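Local coordinates for molybdenum-binding-protein (Azotobacter vinelandii, PDB 1H9M) that binds molybdate in the cytoplasm at sites formed between its subunits and probably serves molybdenum storage and homeostasis, at residues A39-L52 with A132-P144. Sequence-based numbering, arbitrary orientation. Where two conformers were deposited one is given.
With MOO (molybdate ion), chain F; MOO (molybdate ion), chain B.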
loop_
_atom_site.group_PDB
_atom_site.type_symbol
_atom_site.label_atom_id
_atom_site.label_comp_id
_atom_site.label_asym_id
_atom_site.label_seq_id
_atom_site.Cartn_x
_atom_site.Cartn_y
_atom_site.Cartn_z
ATOM N N ALA A 39 -4.831 -9.848 -10.861
ATOM C CA ALA A 39 -4.293 -8.850 -11.783
ATOM C C ALA A 39 -3.244 -7.997 -10.997
ATOM O O ALA A 39 -3.568 -7.690 -9.850
ATOM C CB ALA A 39 -5.433 -7.953 -12.267
ATOM N N ALA A 40 -2.211 -7.609 -11.685
ATOM C CA ALA A 40 -1.236 -6.742 -11.068
ATOM C C ALA A 40 -0.930 -5.552 -11.939
ATOM O O ALA A 40 -1.052 -5.618 -13.156
ATOM C CB ALA A 40 0.085 -7.419 -10.757
ATOM N N VAL A 41 -0.678 -4.396 -11.314
ATOM C CA VAL A 41 -0.187 -3.238 -12.050
ATOM C C VAL A 41 1.261 -2.971 -11.310
ATOM O O VAL A 41 1.398 -2.686 -10.668
ATOM C CB VAL A 41 -1.037 -1.992 -11.789
ATOM C CG1 VAL A 41 -0.500 -0.793 -12.588
ATOM C CG2 VAL A 41 -2.440 -2.233 -12.426
ATOM N N VAL A 42 2.109 -2.972 -12.622
ATOM C CA VAL A 42 3.545 -2.701 -12.290
ATOM C C VAL A 42 4.024 -1.619 -13.299
ATOM O O VAL A 42 3.304 -1.357 -14.265
ATOM C CB VAL A 42 4.431 -3.959 -12.550
ATOM C CG1 VAL A 42 4.070 -4.925 -11.431
ATOM C CG2 VAL A 42 4.314 -4.616 -13.925
ATOM N N THR A 43 5.182 -1.001 -13.080
ATOM C CA THR A 43 5.631 -0.022 -14.107
ATOM C C THR A 43 5.927 -0.745 -15.419
ATOM O O THR A 43 6.299 -1.908 -15.437
ATOM C CB THR A 43 6.869 0.713 -13.694
ATOM O OG1 THR A 43 8.006 -0.198 -13.405
ATOM C CG2 THR A 43 6.597 1.500 -12.396
ATOM N N LEU A 44 5.707 -0.007 -16.512
ATOM C CA LEU A 44 6.036 -0.590 -17.825
ATOM C C LEU A 44 7.502 -0.953 -17.956
ATOM O O LEU A 44 7.873 -1.979 -18.533
ATOM C CB LEU A 44 5.679 0.451 -18.901
ATOM C CG LEU A 44 5.906 0.008 -20.356
ATOM C CD1 LEU A 44 5.221 -1.287 -20.680
ATOM C CD2 LEU A 44 5.404 1.134 -21.290
ATOM N N GLU A 45 8.369 -0.161 -17.368
ATOM C CA GLU A 45 9.806 -0.473 -17.330
ATOM C C GLU A 45 10.065 -1.812 -16.658
ATOM O O GLU A 45 10.773 -2.691 -17.193
ATOM C CB GLU A 45 10.516 0.715 -16.681
ATOM C CG GLU A 45 11.979 0.455 -16.352
ATOM C CD GLU A 45 12.843 0.252 -17.581
ATOM O OE1 GLU A 45 12.327 0.434 -18.698
ATOM O OE2 GLU A 45 14.039 -0.091 -17.438
ATOM N N SER A 46 9.317 -2.136 -15.560
ATOM C CA SER A 46 9.474 -3.496 -15.003
ATOM C C SER A 46 8.920 -4.558 -15.896
ATOM O O SER A 46 9.454 -5.684 -15.987
ATOM C CB SER A 46 8.755 -3.558 -13.617
ATOM O OG SER A 46 9.584 -2.880 -12.696
ATOM N N ALA A 47 7.711 -4.363 -16.478
ATOM C CA ALA A 47 7.129 -5.383 -17.351
ATOM C C ALA A 47 8.142 -5.691 -18.482
ATOM O O ALA A 47 8.304 -6.875 -18.726
ATOM C CB ALA A 47 5.843 -4.836 -17.953
ATOM N N ARG A 48 8.782 -4.692 -19.015
ATOM C CA ARG A 48 9.749 -4.935 -20.104
ATOM C C ARG A 48 11.044 -5.527 -19.604
ATOM O O ARG A 48 11.585 -6.443 -20.238
ATOM C CB ARG A 48 9.933 -3.588 -20.837
ATOM C CG ARG A 48 8.549 -3.358 -21.452
ATOM C CD ARG A 48 8.450 -2.632 -22.764
ATOM N NE ARG A 48 9.032 -1.310 -22.648
ATOM C CZ ARG A 48 8.629 -0.192 -23.215
ATOM N NH1 ARG A 48 7.571 -0.127 -24.020
ATOM N NH2 ARG A 48 9.325 0.918 -22.965
ATOM N N SER A 49 11.536 -5.046 -18.468
ATOM C CA SER A 49 12.781 -5.579 -17.897
ATOM C C SER A 49 12.661 -7.043 -17.523
ATOM O O SER A 49 13.513 -7.902 -17.848
ATOM C CB SER A 49 13.161 -4.783 -16.652
ATOM O OG SER A 49 14.408 -5.299 -16.223
ATOM N N LEU A 50 11.543 -7.459 -16.946
ATOM C CA LEU A 50 11.244 -8.834 -16.578
ATOM C C LEU A 50 10.849 -9.704 -17.772
ATOM O O LEU A 50 10.519 -10.845 -17.582
ATOM C CB LEU A 50 10.081 -8.849 -15.549
ATOM C CG LEU A 50 10.546 -8.298 -14.148
ATOM C CD1 LEU A 50 9.366 -8.418 -13.185
ATOM C CD2 LEU A 50 11.661 -9.123 -13.586
ATOM N N GLN A 51 10.720 -9.090 -18.933
ATOM C CA GLN A 51 10.237 -9.758 -20.154
ATOM C C GLN A 51 8.907 -10.438 -19.996
ATOM O O GLN A 51 8.658 -11.563 -20.443
ATOM C CB GLN A 51 11.332 -10.695 -20.685
ATOM C CG GLN A 51 12.641 -9.914 -20.889
ATOM C CD GLN A 51 13.747 -10.836 -21.382
ATOM O OE1 GLN A 51 13.757 -11.204 -22.551
ATOM N NE2 GLN A 51 14.663 -11.219 -20.510
ATOM N N LEU A 52 7.930 -9.768 -19.313
ATOM C CA LEU A 52 6.603 -10.343 -19.114
ATOM C C LEU A 52 5.838 -10.451 -20.436
ATOM O O LEU A 52 6.010 -9.679 -21.390
ATOM C CB LEU A 52 5.795 -9.483 -18.144
ATOM C CG LEU A 52 6.489 -9.384 -16.780
ATOM C CD1 LEU A 52 5.729 -8.367 -15.899
ATOM C CD2 LEU A 52 6.706 -10.703 -16.028
ATOM N N ALA A 132 -10.244 -12.695 0.573
ATOM C CA ALA A 132 -9.070 -11.775 0.686
ATOM C C ALA A 132 -9.252 -10.835 -0.505
ATOM O O ALA A 132 -9.510 -11.295 -1.603
ATOM C CB ALA A 132 -7.796 -12.563 0.547
ATOM N N VAL A 133 -9.078 -9.535 -0.250
ATOM C CA VAL A 133 -9.247 -8.520 -1.312
ATOM C C VAL A 133 -7.933 -7.773 -1.483
ATOM O O VAL A 133 -7.423 -7.271 -0.488
ATOM C CB VAL A 133 -10.372 -7.539 -0.917
ATOM C CG1 VAL A 133 -10.470 -6.413 -1.925
ATOM C CG2 VAL A 133 -11.712 -8.266 -0.812
ATOM N N ILE A 134 -7.407 -7.771 -2.725
ATOM C CA ILE A 134 -6.091 -7.104 -2.936
ATOM C C ILE A 134 -6.170 -6.245 -4.194
ATOM O O ILE A 134 -6.638 -6.621 -5.257
ATOM C CB ILE A 134 -5.013 -8.165 -3.188
ATOM C CG1 ILE A 134 -5.021 -9.246 -2.104
ATOM C CG2 ILE A 134 -3.609 -7.542 -3.267
ATOM C CD1 ILE A 134 -4.198 -10.468 -2.428
ATOM N N LYS A 135 -5.896 -4.928 -3.979
ATOM C CA LYS A 135 -5.865 -4.001 -5.111
ATOM C C LYS A 135 -4.719 -4.395 -6.013
ATOM O O LYS A 135 -3.597 -4.750 -5.632
ATOM C CB LYS A 135 -5.563 -2.608 -4.458
ATOM C CG LYS A 135 -6.006 -1.492 -5.440
ATOM C CD LYS A 135 -5.919 -0.117 -4.769
ATOM C CE LYS A 135 -5.854 0.933 -5.874
ATOM N NZ LYS A 135 -7.173 1.320 -6.430
ATOM N N ALA A 136 -4.959 -4.234 -7.353
ATOM C CA ALA A 136 -3.976 -4.614 -8.356
ATOM C C ALA A 136 -2.635 -3.907 -8.214
ATOM O O ALA A 136 -1.559 -4.475 -8.492
ATOM C CB ALA A 136 -4.402 -4.409 -9.830
ATOM N N SER A 137 -2.645 -2.672 -7.713
ATOM C CA SER A 137 -1.420 -1.915 -7.542
ATOM C C SER A 137 -0.621 -2.328 -6.326
ATOM O O SER A 137 0.481 -1.759 -6.117
ATOM C CB SER A 137 -1.769 -0.407 -7.530
ATOM O OG SER A 137 -2.693 -0.171 -6.491
ATOM N N ASN A 138 -1.098 -3.292 -5.554
ATOM C CA ASN A 138 -0.362 -3.756 -4.362
ATOM C C ASN A 138 0.232 -5.155 -4.610
ATOM O O ASN A 138 0.293 -5.985 -3.704
ATOM C CB ASN A 138 -1.293 -3.860 -3.178
ATOM C CG ASN A 138 -1.708 -2.437 -2.746
ATOM O OD1 ASN A 138 -2.882 -2.320 -2.368
ATOM N ND2 ASN A 138 -0.777 -1.499 -2.851
ATOM N N VAL A 139 0.384 -5.519 -5.896
ATOM C CA VAL A 139 0.999 -6.813 -6.162
ATOM C C VAL A 139 2.367 -6.685 -6.799
ATOM O O VAL A 139 2.448 -6.065 -7.903
ATOM C CB VAL A 139 0.092 -7.640 -7.077
ATOM C CG1 VAL A 139 0.698 -9.054 -7.349
ATOM C CG2 VAL A 139 -1.310 -7.839 -6.472
ATOM N N ILE A 140 3.381 -7.250 -6.178
ATOM C CA ILE A 140 4.720 -7.220 -6.802
ATOM C C ILE A 140 4.855 -8.524 -7.580
ATOM O O ILE A 140 4.358 -9.578 -7.207
ATOM C CB ILE A 140 5.747 -7.117 -5.677
ATOM C CG1 ILE A 140 5.745 -5.688 -5.119
ATOM C CG2 ILE A 140 7.138 -7.496 -6.240
ATOM C CD1 ILE A 140 6.496 -5.638 -3.746
ATOM N N LEU A 141 5.516 -8.427 -8.790
ATOM C CA LEU A 141 5.686 -9.709 -9.491
ATOM C C LEU A 141 7.172 -10.041 -9.486
ATOM O O LEU A 141 8.072 -9.221 -9.379
ATOM C CB LEU A 141 5.351 -9.491 -10.984
ATOM C CG LEU A 141 3.846 -9.206 -11.150
ATOM C CD1 LEU A 141 3.565 -9.014 -12.696
ATOM C CD2 LEU A 141 2.948 -10.238 -10.535
ATOM N N GLY A 142 7.389 -11.387 -9.574
ATOM C CA GLY A 142 8.795 -11.833 -9.629
ATOM C C GLY A 142 8.985 -12.918 -10.716
ATOM O O GLY A 142 8.022 -13.561 -11.076
ATOM N N VAL A 143 10.158 -12.887 -11.318
ATOM C CA VAL A 143 10.481 -13.901 -12.341
ATOM C C VAL A 143 11.759 -14.615 -11.871
ATOM O O VAL A 143 12.736 -14.143 -11.415
ATOM C CB VAL A 143 10.632 -13.457 -13.790
ATOM C CG1 VAL A 143 9.293 -12.970 -14.341
ATOM C CG2 VAL A 143 11.744 -12.448 -14.002
ATOM N N PRO A 144 11.573 -15.987 -12.172
ATOM C CA PRO A 144 12.678 -16.882 -11.776
ATOM C C PRO A 144 13.924 -16.822 -12.624
ATOM O O PRO A 144 14.130 -15.922 -13.441
ATOM C CB PRO A 144 12.154 -18.314 -11.895
ATOM C CG PRO A 144 10.688 -18.183 -12.099
ATOM C CD PRO A 144 10.491 -16.899 -12.822
HETATM MO MO MOO F . 6.742 -1.826 -9.607
HETATM O O1 MOO F . 7.833 -0.985 -8.540
HETATM O O2 MOO F . 6.238 -3.450 -9.069
HETATM O O3 MOO F . 5.179 -0.927 -9.605
HETATM O O4 MOO F . 7.216 -1.783 -11.333
HETATM MO MO MOO B . -7.926 -1.739 -8.674
HETATM O O1 MOO B . -7.442 -3.366 -8.280
HETATM O O2 MOO B . -8.812 -0.868 -7.393
HETATM O O3 MOO B . -6.428 -0.750 -8.835
HETATM O O4 MOO B . -8.687 -1.564 -10.285
#
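Val143 straddles Leu50 and Leu52, one methyl on each, and here the packing is tightest: CG2 of Val143 lies only 3.4 Å from CD2 of Leu50, closer than usual carbon contact, while CG1 of Val143 reaches CD2 of Leu52. CD1 of Leu52 touches CD1 of Leu141, the two side chains meeting at a slant. With CG anti to its carbonyl carbon (chi1 -68°), Leu141 also brings CD2 to 4.0 Å from CB of Ala40, whose methyl rests against CB of Val139 at 3.7 Å. Past Val139 the contact passes to backbone atoms and becomes more polar. Val41 N donates to Ala136 O (3.0 Å), the one hydrogen bond between 39-52 and 132-144; it is nearly straight at the hydrogen but stands well above the carbonyl plane. The same oxygen takes a CA-H...O contact from Ala40, and Ala136 CB touches Ala39 O. The loose side is at Ser137, partly exposed, which adds little.

Molybdate lies beside the contact at two places. Next to Val42, Thr43 N and OG1 grip O4 of one ion, OG1 at 2.7 Å, and OG1 also caps helix 44-49 by accepting from Ser46 N. At the Ala136 end, Ala136 N donates almost straight to O1 of a second ion (2.8 Å), which Lys135 NZ also reaches in one of its two conformers. Lys135 and Arg81 of the second subunit help complete the Thr43 site.

The contact joins the two TOBE (OB-clan) regions: 140-143, following strand 129-134 of the other sheet, forms an edge strand of the sheet carrying 37-43, antiparallel to 57-62, whose Val58 and Ala60 back Leu52, Val143 and Val139, and beyond Gly142 and Val143 the sheet continues into the second subunit.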